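Local structure of hypothetical protein BT_3535 (Bacteroides thetaiotaomicron VPI-5482, 3KNY) at residues 36-41 with 58-63; 66-71 with 124-129; 152-157 with 187-192. The protein is of unknown function but folds into two domains and is probably made as a lipoprotein. All coordinates share one frame; numbering follows the deposited sequence.

Interaction 1 (36-41 with 58-63)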
ATOM      1  N   GLU A  36       2.524 -21.173  -2.683  1.00 42.27           N
ATOM      2  CA  GLU A  36       3.690 -22.031  -2.855  1.00 41.58           C
ATOM      3  C   GLU A  36       4.899 -21.467  -2.160  1.00 40.31           C
ATOM      4  O   GLU A  36       5.947 -22.101  -2.126  1.00 41.46           O
ATOM      5  CB  GLU A  36       4.005 -22.222  -4.327  1.00 41.60           C
ATOM      6  CG  GLU A  36       3.346 -23.437  -4.922  1.00 46.67           C
ATOM      7  CD  GLU A  36       3.550 -23.493  -6.409  1.00 50.81           C
ATOM      8  OE1 GLU A  36       3.415 -22.434  -7.065  1.00 53.23           O
ATOM      9  OE2 GLU A  36       3.850 -24.587  -6.922  1.00 52.15           O
ATOM     10  N   LYS A  37       4.741 -20.289  -1.575  1.00 39.26           N
ATOM     11  CA  LYS A  37       5.848 -19.566  -0.985  1.00 37.43           C
ATOM     12  C   LYS A  37       5.712 -19.421   0.528  1.00 35.38           C
ATOM     13  O   LYS A  37       6.561 -18.804   1.164  1.00 33.43           O
ATOM     14  CB  LYS A  37       5.905 -18.195  -1.635  1.00 39.17           C
ATOM     15  CG  LYS A  37       6.252 -18.231  -3.121  1.00 41.85           C
ATOM     16  CD  LYS A  37       7.751 -18.324  -3.318  1.00 44.78           C
ATOM     17  CE  LYS A  37       8.189 -17.656  -4.605  1.00 46.96           C
ATOM     18  NZ  LYS A  37       9.642 -17.346  -4.556  1.00 48.95           N
ATOM     19  N   VAL A  38       4.670 -20.011   1.111  1.00 34.42           N
ATOM     20  CA  VAL A  38       4.410 -19.870   2.544  1.00 32.96           C
ATOM     21  C   VAL A  38       3.901 -21.191   3.168  1.00 34.54           C
ATOM     22  O   VAL A  38       3.488 -22.101   2.452  1.00 34.24           O
ATOM     23  CB  VAL A  38       3.394 -18.735   2.771  1.00 32.42           C
ATOM     24  CG1 VAL A  38       3.946 -17.422   2.224  1.00 28.55           C
ATOM     25  CG2 VAL A  38       2.054 -19.059   2.101  1.00 28.40           C
ATOM     26  N   THR A  39       3.961 -21.289   4.498  1.00 35.14           N
ATOM     27  CA  THR A  39       3.418 -22.429   5.243  1.00 34.80           C
ATOM     28  C   THR A  39       1.912 -22.199   5.489  1.00 34.84           C
ATOM     29  O   THR A  39       1.465 -21.059   5.528  1.00 35.42           O
ATOM     30  CB  THR A  39       4.136 -22.612   6.630  1.00 35.85           C
ATOM     31  OG1 THR A  39       3.701 -21.601   7.554  1.00 35.87           O
ATOM     32  CG2 THR A  39       5.658 -22.554   6.494  1.00 34.73           C
ATOM     33  N   PRO A  40       1.116 -23.278   5.659  1.00 35.08           N
ATOM     34  CA  PRO A  40      -0.289 -23.089   6.024  1.00 34.21           C
ATOM     35  C   PRO A  40      -0.517 -22.100   7.165  1.00 34.12           C
ATOM     36  O   PRO A  40      -1.484 -21.347   7.113  1.00 33.84           O
ATOM     37  CB  PRO A  40      -0.724 -24.491   6.460  1.00 32.82           C
ATOM     38  CG  PRO A  40       0.076 -25.385   5.618  1.00 33.51           C
ATOM     39  CD  PRO A  40       1.393 -24.692   5.345  1.00 35.37           C
ATOM     40  N   LYS A  41       0.352 -22.112   8.179  1.00 34.38           N
ATOM     41  CA  LYS A  41       0.228 -21.204   9.329  1.00 34.34           C
ATOM     42  C   LYS A  41       0.252 -19.761   8.822  1.00 34.92           C
ATOM     43  O   LYS A  41      -0.637 -18.946   9.117  1.00 31.92           O
ATOM     44  CB  LYS A  41       1.386 -21.402  10.305  1.00 34.12           C
ATOM     45  CG  LYS A  41       1.582 -22.820  10.841  1.00 35.42           C
ATOM     46  CD  LYS A  41       1.062 -23.024  12.272  1.00 32.77           C
ATOM     47  CE  LYS A  41       1.955 -24.060  12.988  1.00 36.29           C
ATOM     48  NZ  LYS A  41       1.359 -24.733  14.182  1.00 30.05           N
ATOM     49  N   SER A  58       4.352  -8.776  -3.920  1.00 40.47           N
ATOM     50  CA  SER A  58       5.623  -8.691  -4.663  1.00 41.50           C
ATOM     51  C   SER A  58       6.858  -9.084  -3.842  1.00 40.79           C
ATOM     52  O   SER A  58       7.849  -9.534  -4.401  1.00 41.45           O
ATOM     53  CB  SER A  58       5.861  -7.276  -5.205  1.00 41.32           C
ATOM     54  OG  SER A  58       6.338  -6.421  -4.160  1.00 46.01           O
ATOM     55  N   PHE A  59       6.811  -8.894  -2.533  1.00 40.09           N
ATOM     56  CA  PHE A  59       7.962  -9.200  -1.697  1.00 42.25           C
ATOM     57  C   PHE A  59       8.328 -10.674  -1.571  1.00 45.34           C
ATOM     58  O   PHE A  59       9.443 -11.005  -1.167  1.00 47.15           O
ATOM     59  CB  PHE A  59       7.736  -8.660  -0.303  1.00 42.46           C
ATOM     60  CG  PHE A  59       6.827  -9.502   0.535  1.00 43.12           C
ATOM     61  CD1 PHE A  59       5.445  -9.460   0.351  1.00 44.13           C
ATOM     62  CD2 PHE A  59       7.352 -10.317   1.539  1.00 41.52           C
ATOM     63  CE1 PHE A  59       4.600 -10.223   1.146  1.00 39.37           C
ATOM     64  CE2 PHE A  59       6.516 -11.076   2.337  1.00 40.65           C
ATOM     65  CZ  PHE A  59       5.132 -11.026   2.142  1.00 39.60           C
ATOM     66  N   LEU A  60       7.385 -11.565  -1.863  1.00 47.63           N
ATOM     67  CA  LEU A  60       7.662 -13.007  -1.833  1.00 47.04           C
ATOM     68  C   LEU A  60       8.411 -13.422  -3.088  1.00 47.78           C
ATOM     69  O   LEU A  60       8.839 -14.562  -3.197  1.00 49.19           O
ATOM     70  CB  LEU A  60       6.369 -13.826  -1.682  1.00 46.31           C
ATOM     71  CG  LEU A  60       5.673 -13.759  -0.314  1.00 42.60           C
ATOM     72  CD1 LEU A  60       4.285 -14.363  -0.386  1.00 36.82           C
ATOM     73  CD2 LEU A  60       6.494 -14.445   0.759  1.00 38.56           C
ATOM     74  N   LYS A  61       8.591 -12.502  -4.031  1.00 48.96           N
ATOM     75  CA  LYS A  61       9.339 -12.803  -5.231  1.00 51.88           C
ATOM     76  C   LYS A  61      10.829 -12.498  -5.034  1.00 53.44           C
ATOM     77  O   LYS A  61      11.511 -12.073  -5.959  1.00 55.71           O
ATOM     78  CB  LYS A  61       8.763 -12.036  -6.425  1.00 52.25           C
ATOM     79  CG  LYS A  61       7.266 -12.280  -6.657  1.00 58.51           C
ATOM     80  CD  LYS A  61       6.912 -12.396  -8.158  1.00 63.46           C
ATOM     81  CE  LYS A  61       5.522 -11.816  -8.480  1.00 65.56           C
ATOM     82  NZ  LYS A  61       5.415 -10.314  -8.245  1.00 58.25           N
ATOM     83  N   LYS A  62      11.347 -12.753  -3.836  1.00 54.28           N
ATOM     84  CA  LYS A  62      12.715 -12.381  -3.504  1.00 55.05           C
ATOM     85  C   LYS A  62      13.126 -13.076  -2.219  1.00 55.08           C
ATOM     86  O   LYS A  62      12.302 -13.312  -1.341  1.00 54.44           O
ATOM     87  CB  LYS A  62      12.801 -10.863  -3.321  1.00 55.61           C
ATOM     88  CG  LYS A  62      14.175 -10.242  -3.558  1.00 58.70           C
ATOM     89  CD  LYS A  62      14.088  -8.702  -3.571  1.00 60.20           C
ATOM     90  CE  LYS A  62      13.494  -8.165  -4.884  1.00 62.57           C
ATOM     91  NZ  LYS A  62      13.058  -6.741  -4.785  1.00 65.10           N
ATOM     92  N   ASP A  63      14.409 -13.378  -2.101  1.00 55.28           N
ATOM     93  CA  ASP A  63      14.907 -14.117  -0.953  1.00 55.56           C
ATOM     94  C   ASP A  63      14.904 -13.246   0.295  1.00 54.22           C
ATOM     95  O   ASP A  63      15.580 -12.232   0.340  1.00 53.64           O
ATOM     96  CB  ASP A  63      16.314 -14.630  -1.236  1.00 56.49           C
ATOM     97  CG  ASP A  63      16.391 -15.455  -2.509  1.00 60.14           C
ATOM     98  OD1 ASP A  63      15.354 -16.028  -2.928  1.00 61.64           O
ATOM     99  OD2 ASP A  63      17.497 -15.523  -3.092  1.00 65.43           O
TER
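This is a small, partly buried contact between the loop that leads into helix 40-49 and the short 3-10 segment after strand 53-55: K37 and V38 meet L60. It has an apolar half and a polar half. In the apolar half, CG1 of V38 rests against the branched end of L60. Its nearest partner there is L60 CD1 at 4.0 Å, with CD2 only slightly farther away. The two side chains cross at about a right angle. L60 is buried, and its CG also lies 3.7 Å above the ring plane of F59, offset toward the rim. The isobutyl group is therefore placed between its own neighbour F59 and the incoming valine.

In the polar half, the end of K37 reaches the turn at the L60 carbonyl. Its chain turns about the CB-CG bond (chi2 -83°) and is roughly extended beyond, which brings NZ to the backbone oxygen. That hydrogen bond is weak, at 3.2 Å from K37 NZ to L60 O. The lysine is exposed, so the polar half borders solvent.

T39 follows as the N-cap of helix 40-49. E42 accepts a hydrogen bond from T39 N, consistent with a capping box. Around the contact, W33 and V34 of the preceding loop also touch L60. Helix 66-84 packs against both segments, Y73 on V38 and I72 on F59.

Interaction 2 (66-71 with 124-129); sequences EKRKKE and EYKTNG
K126 places its ammonium over one face of the R68 guanidinium, one cation above the other. K126 NZ is 3.8 Å from R68 NH1 and 3.6 Å above the plane, offset toward the rim. The closeness is probably tolerated because both reach the C-terminal carboxylate of P218, which makes a salt bridge with K126 through OXT and takes a hydrogen bond from R68 NH1 through O. Backbone oxygens hold the two groups further, D99 O for K126 NZ and A98 O for R68 NH2.

E71, one helical turn on, fixes the arginine from its edge. R68 NH1 donates to E71 OE1 at 2.9 Å with an N-H...O angle of 153°. The oxygen lies in the guanidinium plane, and with the bonds to A98 O and P218 O it holds the group's rotation.

K67 carries the attraction across the contact. With CG anti to the backbone N (chi1 -171°) and bends at chi2 and chi3, its chain brings NZ to E124 from the opposite direction. K67 NZ is 3.5 Å from E124 OE2 in a long salt bridge, and also 3.5 Å from E71 OE2. This lysine probably offsets the repulsion between E71 OE2 and E124 OE2, 4.6 Å apart. K149 also pairs with E71. K67, R68, E71 and E124 make one network.

R68 CA and E124 CA stay 12.7 Å apart, so long side chains span the gap. The contact joins the first turns of helix 66-84 to the start of strand 124-134, an outermost strand of its sheet. Strand 140-149 pairs beside it, and I97 of strand 93-97 touches R68.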
ATOM      1  N   GLU A  66      15.831 -14.746   7.562  1.00 52.86           N
ATOM      2  CA  GLU A  66      15.041 -15.224   8.693  1.00 53.30           C
ATOM      3  C   GLU A  66      14.741 -14.059   9.632  1.00 53.40           C
ATOM      4  O   GLU A  66      13.621 -13.951  10.127  1.00 55.24           O
ATOM      5  CB  GLU A  66      15.735 -16.386   9.433  1.00 53.13           C
ATOM      6  CG  GLU A  66      15.935 -17.663   8.585  1.00 53.19           C
ATOM      7  CD  GLU A  66      14.654 -18.149   7.873  1.00 56.97           C
ATOM      8  OE1 GLU A  66      13.578 -18.220   8.510  1.00 61.52           O
ATOM      9  OE2 GLU A  66      14.718 -18.470   6.667  1.00 52.77           O
ATOM     10  N   LYS A  67      15.716 -13.175   9.853  1.00 52.43           N
ATOM     11  CA  LYS A  67      15.488 -11.968  10.660  1.00 52.49           C
ATOM     12  C   LYS A  67      14.278 -11.197  10.102  1.00 51.76           C
ATOM     13  O   LYS A  67      13.412 -10.753  10.856  1.00 48.71           O
ATOM     14  CB  LYS A  67      16.722 -11.054  10.661  1.00 52.64           C
ATOM     15  CG  LYS A  67      16.648  -9.879  11.661  1.00 56.37           C
ATOM     16  CD  LYS A  67      17.385  -8.603  11.176  1.00 58.41           C
ATOM     17  CE  LYS A  67      16.638  -7.928  10.010  1.00 61.68           C
ATOM     18  NZ  LYS A  67      17.075  -6.533   9.701  1.00 55.06           N
ATOM     19  N   ARG A  68      14.235 -11.071   8.773  1.00 51.63           N
ATOM     20  CA  ARG A  68      13.171 -10.355   8.088  1.00 51.39           C
ATOM     21  C   ARG A  68      11.845 -11.090   8.182  1.00 51.41           C
ATOM     22  O   ARG A  68      10.838 -10.483   8.527  1.00 50.23           O
ATOM     23  CB  ARG A  68      13.540 -10.113   6.629  1.00 50.91           C
ATOM     24  CG  ARG A  68      12.509  -9.318   5.837  1.00 52.50           C
ATOM     25  CD  ARG A  68      12.234  -7.946   6.451  1.00 53.01           C
ATOM     26  NE  ARG A  68      11.245  -7.163   5.693  1.00 54.26           N
ATOM     27  CZ  ARG A  68      10.734  -5.994   6.100  1.00 46.58           C
ATOM     28  NH1 ARG A  68      11.115  -5.470   7.259  1.00 44.31           N
ATOM     29  NH2 ARG A  68       9.836  -5.339   5.359  1.00 38.34           N
ATOM     30  N   LYS A  69      11.834 -12.386   7.876  1.00 51.93           N
ATOM     31  CA  LYS A  69      10.601 -13.173   8.032  1.00 52.29           C
ATOM     32  C   LYS A  69       9.985 -12.972   9.418  1.00 51.30           C
ATOM     33  O   LYS A  69       8.765 -12.887   9.546  1.00 49.33           O
ATOM     34  CB  LYS A  69      10.840 -14.674   7.858  1.00 53.16           C
ATOM     35  CG  LYS A  69      10.917 -15.182   6.443  1.00 55.14           C
ATOM     36  CD  LYS A  69      10.699 -16.700   6.429  1.00 58.05           C
ATOM     37  CE  LYS A  69      11.622 -17.395   5.443  1.00 60.72           C
ATOM     38  NZ  LYS A  69      11.602 -16.716   4.114  1.00 58.91           N
ATOM     39  N   LYS A  70      10.826 -12.940  10.454  1.00 51.03           N
ATOM     40  CA  LYS A  70      10.335 -12.748  11.811  1.00 50.43           C
ATOM     41  C   LYS A  70       9.640 -11.399  11.878  1.00 50.67           C
ATOM     42  O   LYS A  70       8.506 -11.304  12.344  1.00 52.40           O
ATOM     43  CB  LYS A  70      11.457 -12.808  12.841  1.00 49.86           C
ATOM     44  CG  LYS A  70      10.931 -12.905  14.264  1.00 50.73           C
ATOM     45  CD  LYS A  70      12.044 -13.033  15.294  1.00 50.63           C
ATOM     46  CE  LYS A  70      11.540 -13.673  16.583  1.00 52.04           C
ATOM     47  NZ  LYS A  70      10.224 -13.108  16.995  1.00 49.33           N
ATOM     48  N   GLU A  71      10.316 -10.363  11.384  1.00 49.26           N
ATOM     49  CA  GLU A  71       9.736  -9.022  11.342  1.00 48.32           C
ATOM     50  C   GLU A  71       8.346  -9.041  10.671  1.00 47.04           C
ATOM     51  O   GLU A  71       7.329  -8.693  11.303  1.00 46.87           O
ATOM     52  CB  GLU A  71      10.683  -8.034  10.631  1.00 48.18           C
ATOM     53  CG  GLU A  71      11.820  -7.512  11.520  1.00 46.48           C
ATOM     54  CD  GLU A  71      12.899  -6.751  10.760  1.00 43.75           C
ATOM     55  OE1 GLU A  71      12.680  -6.375   9.589  1.00 39.03           O
ATOM     56  OE2 GLU A  71      13.983  -6.530  11.345  1.00 45.96           O
ATOM     57  N   GLU A 124      18.603   0.971  10.448  1.00 60.47           N
ATOM     58  CA  GLU A 124      18.815   0.985   8.970  1.00 60.62           C
ATOM     59  C   GLU A 124      18.028   2.078   8.230  1.00 57.16           C
ATOM     60  O   GLU A 124      17.031   2.560   8.725  1.00 56.68           O
ATOM     61  CB  GLU A 124      18.503  -0.399   8.362  1.00 61.95           C
ATOM     62  CG  GLU A 124      17.706  -1.354   9.282  1.00 65.90           C
ATOM     63  CD  GLU A 124      17.101  -2.536   8.549  1.00 70.98           C
ATOM     64  OE1 GLU A 124      17.452  -2.769   7.365  1.00 71.98           O
ATOM     65  OE2 GLU A 124      16.252  -3.220   9.167  1.00 71.39           O
ATOM     66  N   TYR A 125      18.490   2.442   7.038  1.00 54.80           N
ATOM     67  CA  TYR A 125      17.940   3.566   6.274  1.00 53.45           C
ATOM     68  C   TYR A 125      17.289   3.128   4.963  1.00 50.67           C
ATOM     69  O   TYR A 125      17.992   2.818   3.996  1.00 51.60           O
ATOM     70  CB  TYR A 125      19.061   4.561   5.963  1.00 54.80           C
ATOM     71  CG  TYR A 125      19.151   5.709   6.941  1.00 64.57           C
ATOM     72  CD1 TYR A 125      18.161   6.706   6.954  1.00 68.24           C
ATOM     73  CD2 TYR A 125      20.228   5.817   7.844  1.00 67.46           C
ATOM     74  CE1 TYR A 125      18.224   7.769   7.847  1.00 72.74           C
ATOM     75  CE2 TYR A 125      20.305   6.881   8.744  1.00 68.83           C
ATOM     76  CZ  TYR A 125      19.300   7.858   8.739  1.00 74.83           C
ATOM     77  OH  TYR A 125      19.354   8.924   9.620  1.00 78.56           O
ATOM     78  N   LYS A 126      15.957   3.167   4.904  1.00 46.49           N
ATOM     79  CA  LYS A 126      15.226   2.571   3.790  1.00 43.50           C
ATOM     80  C   LYS A 126      14.238   3.497   3.073  1.00 42.39           C
ATOM     81  O   LYS A 126      13.669   4.386   3.676  1.00 43.02           O
ATOM     82  CB  LYS A 126      14.446   1.341   4.299  1.00 43.73           C
ATOM     83  CG  LYS A 126      15.219   0.402   5.239  1.00 42.75           C
ATOM     84  CD  LYS A 126      14.823  -1.079   5.095  1.00 38.81           C
ATOM     85  CE  LYS A 126      13.507  -1.441   5.734  1.00 42.78           C
ATOM     86  NZ  LYS A 126      13.042  -2.807   5.307  1.00 35.31           N
ATOM     87  N   THR A 127      14.023   3.241   1.781  1.00 41.35           N
ATOM     88  CA  THR A 127      12.932   3.824   1.013  1.00 41.23           C
ATOM     89  C   THR A 127      11.890   2.767   0.684  1.00 41.42           C
ATOM     90  O   THR A 127      12.221   1.632   0.407  1.00 45.00           O
ATOM     91  CB  THR A 127      13.412   4.412  -0.309  1.00 40.05           C
ATOM     92  OG1 THR A 127      14.557   5.229  -0.066  1.00 46.08           O
ATOM     93  CG2 THR A 127      12.335   5.290  -0.918  1.00 36.78           C
ATOM     94  N   ASN A 128      10.624   3.138   0.724  1.00 39.94           N
ATOM     95  CA  ASN A 128       9.553   2.264   0.296  1.00 39.93           C
ATOM     96  C   ASN A 128       8.507   3.169  -0.316  1.00 38.92           C
ATOM     97  O   ASN A 128       8.544   4.369  -0.165  1.00 39.19           O
ATOM     98  CB  ASN A 128       8.986   1.431   1.463  1.00 42.38           C
ATOM     99  CG  ASN A 128       7.986   0.321   1.009  1.00 46.88           C
ATOM    100  OD1 ASN A 128       6.967   0.082   1.668  1.00 47.95           O
ATOM    101  ND2 ASN A 128       8.285  -0.349  -0.111  1.00 41.52           N
ATOM    102  N   GLY A 129       7.584   2.590  -1.043  1.00 39.21           N
ATOM    103  CA  GLY A 129       6.675   3.357  -1.852  1.00 38.44           C
ATOM    104  C   GLY A 129       5.394   2.607  -1.989  1.00 37.66           C
ATOM    105  O   GLY A 129       5.246   1.517  -1.495  1.00 37.91           O
TER

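Interaction 3 (152-157 with 187-192)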
ATOM      1  N   ASP A 152      13.317  -0.644  18.193  1.00 64.48           N
ATOM      2  CA  ASP A 152      12.133  -0.068  18.836  1.00 65.19           C
ATOM      3  C   ASP A 152      11.259   0.733  17.895  1.00 63.18           C
ATOM      4  O   ASP A 152      10.081   0.428  17.739  1.00 65.01           O
ATOM      5  CB  ASP A 152      12.558   0.836  20.007  1.00 66.63           C
ATOM      6  CG  ASP A 152      13.953   1.434  19.812  1.00 71.13           C
ATOM      7  OD1 ASP A 152      14.944   0.682  20.005  1.00 79.07           O
ATOM      8  OD2 ASP A 152      14.054   2.637  19.464  1.00 74.72           O
ATOM      9  N   ASP A 153      11.849   1.740  17.254  1.00 59.53           N
ATOM     10  CA  ASP A 153      11.074   2.745  16.565  1.00 57.60           C
ATOM     11  C   ASP A 153      11.355   2.871  15.063  1.00 54.97           C
ATOM     12  O   ASP A 153      12.425   2.479  14.582  1.00 53.95           O
ATOM     13  CB  ASP A 153      11.322   4.096  17.260  1.00 57.62           C
ATOM     14  CG  ASP A 153      10.193   5.091  17.040  1.00 55.11           C
ATOM     15  OD1 ASP A 153       9.106   4.718  16.540  1.00 47.64           O
ATOM     16  OD2 ASP A 153      10.399   6.262  17.385  1.00 60.75           O
ATOM     17  N   VAL A 154      10.370   3.423  14.349  1.00 50.89           N
ATOM     18  CA  VAL A 154      10.508   3.808  12.944  1.00 49.31           C
ATOM     19  C   VAL A 154      10.274   5.306  12.782  1.00 47.56           C
ATOM     20  O   VAL A 154       9.227   5.806  13.187  1.00 47.62           O
ATOM     21  CB  VAL A 154       9.471   3.120  12.084  1.00 50.20           C
ATOM     22  CG1 VAL A 154       9.460   3.731  10.672  1.00 44.55           C
ATOM     23  CG2 VAL A 154       9.738   1.626  12.074  1.00 48.85           C
ATOM     24  N   THR A 155      11.231   6.010  12.174  1.00 43.70           N
ATOM     25  CA  THR A 155      11.130   7.456  12.010  1.00 39.99           C
ATOM     26  C   THR A 155      11.249   7.955  10.548  1.00 38.17           C
ATOM     27  O   THR A 155      12.244   7.661   9.865  1.00 35.28           O
ATOM     28  CB  THR A 155      12.144   8.174  12.902  1.00 41.09           C
ATOM     29  OG1 THR A 155      13.505   7.844  12.531  1.00 34.67           O
ATOM     30  CG2 THR A 155      11.836   7.843  14.372  1.00 41.08           C
ATOM     31  N   ILE A 156      10.237   8.743  10.120  1.00 34.39           N
ATOM     32  CA  ILE A 156      10.105   9.246   8.751  1.00 29.97           C
ATOM     33  C   ILE A 156      10.985  10.459   8.499  1.00 28.71           C
ATOM     34  O   ILE A 156      10.838  11.487   9.134  1.00 30.13           O
ATOM     35  CB  ILE A 156       8.658   9.647   8.421  1.00 29.14           C
ATOM     36  CG1 ILE A 156       7.661   8.527   8.758  1.00 29.71           C
ATOM     37  CG2 ILE A 156       8.565  10.080   6.945  1.00 24.29           C
ATOM     38  CD1 ILE A 156       7.895   7.251   8.011  1.00 34.64           C
ATOM     39  N   THR A 157      11.905  10.346   7.560  1.00 29.17           N
ATOM     40  CA  THR A 157      12.842  11.439   7.263  1.00 29.33           C
ATOM     41  C   THR A 157      12.380  12.244   6.043  1.00 27.76           C
ATOM     42  O   THR A 157      12.743  13.389   5.863  1.00 26.80           O
ATOM     43  CB  THR A 157      14.235  10.876   6.982  1.00 28.90           C
ATOM     44  OG1 THR A 157      14.194  10.090   5.774  1.00 34.43           O
ATOM     45  CG2 THR A 157      14.674   9.990   8.132  1.00 28.11           C
ATOM     46  N   LYS A 187       2.229  -1.092  13.872  1.00 39.81           N
ATOM     47  CA  LYS A 187       3.629  -1.148  13.430  1.00 39.40           C
ATOM     48  C   LYS A 187       3.723  -1.033  11.904  1.00 38.42           C
ATOM     49  O   LYS A 187       4.503  -1.735  11.266  1.00 38.07           O
ATOM     50  CB  LYS A 187       4.317  -2.410  13.962  1.00 39.28           C
ATOM     51  CG  LYS A 187       4.240  -2.531  15.507  1.00 47.03           C
ATOM     52  CD  LYS A 187       4.716  -3.906  16.052  1.00 56.63           C
ATOM     53  CE  LYS A 187       4.165  -4.180  17.458  1.00 61.25           C
ATOM     54  NZ  LYS A 187       4.053  -2.908  18.262  1.00 62.94           N
ATOM     55  N   LEU A 188       2.906  -0.137  11.341  1.00 36.94           N
ATOM     56  CA  LEU A 188       2.877   0.151   9.901  1.00 34.76           C
ATOM     57  C   LEU A 188       3.152   1.632   9.630  1.00 31.46           C
ATOM     58  O   LEU A 188       2.898   2.479  10.487  1.00 31.72           O
ATOM     59  CB  LEU A 188       1.490  -0.171   9.334  1.00 33.78           C
ATOM     60  CG  LEU A 188       0.993  -1.609   9.395  1.00 35.12           C
ATOM     61  CD1 LEU A 188      -0.452  -1.666   8.880  1.00 32.35           C
ATOM     62  CD2 LEU A 188       1.901  -2.506   8.578  1.00 27.01           C
ATOM     63  N   ILE A 189       3.646   1.935   8.430  1.00 28.33           N
ATOM     64  CA  ILE A 189       3.697   3.306   7.929  1.00 25.94           C
ATOM     65  C   ILE A 189       2.419   3.502   7.140  1.00 25.74           C
ATOM     66  O   ILE A 189       2.084   2.643   6.373  1.00 26.20           O
ATOM     67  CB  ILE A 189       4.911   3.527   7.018  1.00 26.49           C
ATOM     68  CG1 ILE A 189       6.215   3.342   7.816  1.00 27.69           C
ATOM     69  CG2 ILE A 189       4.906   4.912   6.412  1.00 22.78           C
ATOM     70  CD1 ILE A 189       7.487   3.307   6.953  1.00 20.87           C
ATOM     71  N   ALA A 190       1.688   4.603   7.381  1.00 27.55           N
ATOM     72  CA  ALA A 190       0.432   4.953   6.670  1.00 27.26           C
ATOM     73  C   ALA A 190       0.693   6.176   5.850  1.00 28.08           C
ATOM     74  O   ALA A 190       1.144   7.164   6.393  1.00 30.95           O
ATOM     75  CB  ALA A 190      -0.698   5.274   7.638  1.00 23.15           C
ATOM     76  N   ALA A 191       0.412   6.109   4.550  1.00 27.88           N
ATOM     77  CA  ALA A 191       0.557   7.248   3.643  1.00 26.01           C
ATOM     78  C   ALA A 191      -0.831   7.488   3.042  1.00 27.88           C
ATOM     79  O   ALA A 191      -1.488   6.538   2.591  1.00 29.74           O
ATOM     80  CB  ALA A 191       1.600   6.952   2.526  1.00 21.65           C
ATOM     81  N   SER A 192      -1.291   8.739   3.053  1.00 25.82           N
ATOM     82  CA  SER A 192      -2.621   9.048   2.554  1.00 26.02           C
ATOM     83  C   SER A 192      -2.583  10.219   1.643  1.00 26.94           C
ATOM     84  O   SER A 192      -1.683  11.045   1.726  1.00 27.97           O
ATOM     85  CB  SER A 192      -3.571   9.395   3.698  1.00 24.47           C
ATOM     86  OG  SER A 192      -3.866   8.241   4.455  1.00 28.45           O
TER
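No flat group takes part where V154 and I156 meet I189: there is no ring, amide or guanidinium face to cover between these segments, and the contact is made by aliphatic carbons alone. The carboxylate of D153 is planar, but it turns back on its own segment. D153 OD1 accepts a weak, bent hydrogen bond from V154 N, at 2.8 Å with an N-H...O angle of 128°.

I189 supplies the shared surface. Its CG1 lies anti to the carbonyl carbon (chi1 -64°), and the chain then extends at chi2 (170°), so CD1 projects well out from the strand. I156 comes to meet it tip to tip. I156 CD1 is 4.1 Å from I189 CD1, and I189 CG2 is at a similar distance, so the methyl sits against both branches. V154 touches the same end of I189, with its CG1 4.2 Å from I189 CD1. Both V154 and I156 point toward the other segment, while T155 between them points away. This is the alternation expected of a strand with one face turned inward.

The backbones do not pair. V154 CA and I189 CA are 8.5 Å apart. Strand 154-164 bonds to strand 140-149, and strand 188-201 to strands 177-183 and 204-217. The contact therefore packs the face of the three-stranded sheet on the face of the mixed sheet, as in a beta sandwich. A G1 beta bulge at K187 and L188, opposite D183, lies at the start of segment 187-192. Y147, M216 and P218 also touch I189, and Y182 touches V154.

With no hydrogen bond or charge pair across the contact, what joins the two sheets here is apolar burial, without directional bonds.

The three contacts follow one another along the chain without overlap. Interactions 1 and 2 have centres about 15 Å apart. Segment 58-63 runs almost directly into 66-71, and helix 66-84 serves both, by Y73 in the first and by its opening turns in the second. Interactions 2 and 3 lie closer, with centres about 12 Å apart, and both reach the three-stranded sheet. They touch where Y125 CE1 packs on T157 CG2 at 4.2 Å. P218 connects them too: its carboxylate meets R68 and K126, while V154 and I189 touch the same residue. Interactions 1 and 3 remain separate, about 11 Å apart at their nearest atoms. No active site is known.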